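PDB 2PZZ: UPF0201 protein MJ1564 from Methanocaldococcus jannaschii DSM 2661, which is of unknown function and belongs to an archaeal family that resembles RNA-binding proteins in structure but probably does not bind RNA. Local coordinates for residues 6-11 and 102-107. Sequence-based numbering, arbitrary orientation.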
loop_
_atom_site.group_PDB
_atom_site.type_symbol
_atom_site.label_atom_id
_atom_site.label_comp_id
_atom_site.label_asym_id
_atom_site.label_seq_id
_atom_site.Cartn_x
_atom_site.Cartn_y
_atom_site.Cartn_z
ATOM N N ILE A 6 15.059 -1.335 -9.565
ATOM C CA ILE A 6 14.026 -1.052 -8.571
ATOM C C ILE A 6 12.851 -0.261 -9.123
ATOM O O ILE A 6 13.044 0.716 -9.836
ATOM C CB ILE A 6 14.619 -0.250 -7.388
ATOM C CG1 ILE A 6 15.661 -1.106 -6.687
ATOM C CG2 ILE A 6 13.541 0.163 -6.419
ATOM C CD1 ILE A 6 15.146 -2.468 -6.321
ATOM N N LYS A 7 11.642 -0.692 -8.773
ATOM C CA LYS A 7 10.417 -0.014 -9.191
ATOM C C LYS A 7 9.457 -0.019 -8.008
ATOM O O LYS A 7 9.322 -1.025 -7.325
ATOM C CB LYS A 7 9.779 -0.749 -10.379
ATOM C CG LYS A 7 10.704 -0.863 -11.582
ATOM C CD LYS A 7 10.029 -1.576 -12.745
ATOM C CE LYS A 7 10.981 -1.673 -13.937
ATOM N NZ LYS A 7 10.413 -2.441 -15.086
ATOM N N ALA A 8 8.802 1.104 -7.758
ATOM C CA ALA A 8 7.859 1.197 -6.646
ATOM C C ALA A 8 6.776 2.175 -7.027
ATOM O O ALA A 8 7.065 3.329 -7.344
ATOM C CB ALA A 8 8.571 1.689 -5.383
ATOM N N LYS A 9 5.529 1.719 -7.011
ATOM C CA LYS A 9 4.419 2.595 -7.359
ATOM C C LYS A 9 4.180 3.535 -6.180
ATOM O O LYS A 9 4.537 3.224 -5.047
ATOM C CB LYS A 9 3.136 1.783 -7.628
ATOM C CG LYS A 9 2.413 1.290 -6.364
ATOM C CD LYS A 9 1.021 0.700 -6.667
ATOM C CE LYS A 9 1.106 -0.582 -7.503
ATOM N NZ LYS A 9 -0.207 -1.314 -7.625
ATOM N N VAL A 10 3.604 4.690 -6.475
ATOM C CA VAL A 10 3.252 5.671 -5.475
ATOM C C VAL A 10 1.775 5.913 -5.723
ATOM O O VAL A 10 1.391 6.496 -6.738
ATOM C CB VAL A 10 3.997 7.016 -5.651
ATOM C CG1 VAL A 10 3.393 8.063 -4.693
ATOM C CG2 VAL A 10 5.470 6.840 -5.365
ATOM N N LYS A 11 0.943 5.439 -4.808
ATOM C CA LYS A 11 -0.493 5.622 -4.955
ATOM C C LYS A 11 -0.909 7.051 -4.627
ATOM O O LYS A 11 -0.193 7.773 -3.923
ATOM C CB LYS A 11 -1.214 4.617 -4.067
ATOM C CG LYS A 11 -0.912 3.175 -4.470
ATOM C CD LYS A 11 -1.862 2.212 -3.773
ATOM C CE LYS A 11 -1.753 0.826 -4.362
ATOM N NZ LYS A 11 -2.812 -0.078 -3.837
ATOM N N GLY A 102 1.532 -2.174 -2.732
ATOM C CA GLY A 102 2.364 -2.600 -3.849
ATOM C C GLY A 102 3.757 -3.138 -3.608
ATOM O O GLY A 102 4.270 -3.917 -4.415
ATOM N N GLY A 103 4.394 -2.735 -2.517
ATOM C CA GLY A 103 5.736 -3.223 -2.261
ATOM C C GLY A 103 6.739 -2.616 -3.225
ATOM O O GLY A 103 6.387 -1.806 -4.089
ATOM N N ILE A 104 8.002 -2.995 -3.053
ATOM C CA ILE A 104 9.079 -2.509 -3.892
ATOM C C ILE A 104 9.506 -3.725 -4.703
ATOM O O ILE A 104 9.891 -4.739 -4.143
ATOM C CB ILE A 104 10.302 -2.002 -3.047
ATOM C CG1 ILE A 104 9.894 -0.813 -2.154
ATOM C CG2 ILE A 104 11.425 -1.522 -3.970
ATOM C CD1 ILE A 104 8.996 -1.181 -1.021
ATOM N N PHE A 105 9.410 -3.624 -6.021
ATOM C CA PHE A 105 9.784 -4.726 -6.895
ATOM C C PHE A 105 11.284 -4.660 -7.149
ATOM O O PHE A 105 11.774 -3.666 -7.670
ATOM C CB PHE A 105 9.019 -4.610 -8.215
ATOM C CG PHE A 105 9.377 -5.667 -9.210
ATOM C CD1 PHE A 105 9.565 -6.983 -8.804
ATOM C CD2 PHE A 105 9.494 -5.353 -10.560
ATOM C CE1 PHE A 105 9.868 -7.985 -9.734
ATOM C CE2 PHE A 105 9.793 -6.339 -11.499
ATOM C CZ PHE A 105 9.981 -7.662 -11.085
ATOM N N VAL A 106 11.996 -5.725 -6.794
ATOM C CA VAL A 106 13.450 -5.778 -6.937
ATOM C C VAL A 106 14.001 -6.886 -7.831
ATOM O O VAL A 106 13.703 -8.067 -7.638
ATOM C CB VAL A 106 14.143 -5.960 -5.563
ATOM C CG1 VAL A 106 15.655 -5.971 -5.755
ATOM C CG2 VAL A 106 13.715 -4.861 -4.591
ATOM N N LYS A 107 14.861 -6.493 -8.766
ATOM C CA LYS A 107 15.487 -7.435 -9.690
ATOM C C LYS A 107 17.009 -7.315 -9.625
ATOM O O LYS A 107 17.579 -6.245 -9.863
ATOM C CB LYS A 107 15.013 -7.146 -11.117
ATOM C CG LYS A 107 15.132 -8.310 -12.078
ATOM C CD LYS A 107 14.870 -7.872 -13.520
ATOM C CE LYS A 107 13.562 -7.105 -13.668
ATOM N NZ LYS A 107 12.379 -7.977 -13.435
HETATM O O HOH W 1 5.138 -1.483 -6.517
#
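Ile6 reaches across to two residues of the neighbouring strand with its two branches. CG1 lies beside its own backbone N (chi1 -64°), and a further turn at chi2 brings Ile6 CD1 against CG2 of Val106 at 3.3 Å, a tight fit between side chains that run side by side. The other branch sets its CG2 3.6 Å from CG2 of Ile104, whose side chain it crosses at a slant. Beta-branched Ile6, Ile104 and Val106 suit an extended strand, and their apolar chains suit this buried face: Phe27 lies against both Ile6 and Val106, and the small methyl of Ala8 meets Val19 and Ile23 of helix 16-26. The two strands are central neighbours in a five-stranded antiparallel sheet, with 42-48 on the far side of 3-10 and 79-84 on the far side of 104-109. On the other face Lys7 and Phe105 form a hydrogen-bonded pair, Phe105 N giving to Lys7 O at 2.9 Å and Lys7 N to Phe105 O at 3.2 Å. Lys7 CD lies 4.4 Å from Phe105 CD2, at the ring edge; the lysine's aliphatic part suits the phenyl, on which Tyr83 stacks, and Lys7 also touches Glu43 and Glu45. Beyond Ala8 and Ile104 the direct pairing stops, and a water accepts from Lys9 N and donates to Gly103 O at 2.7 Å. Gly102 (phi 108°) and Gly103 (phi 71°) take backbone angles that suit glycine.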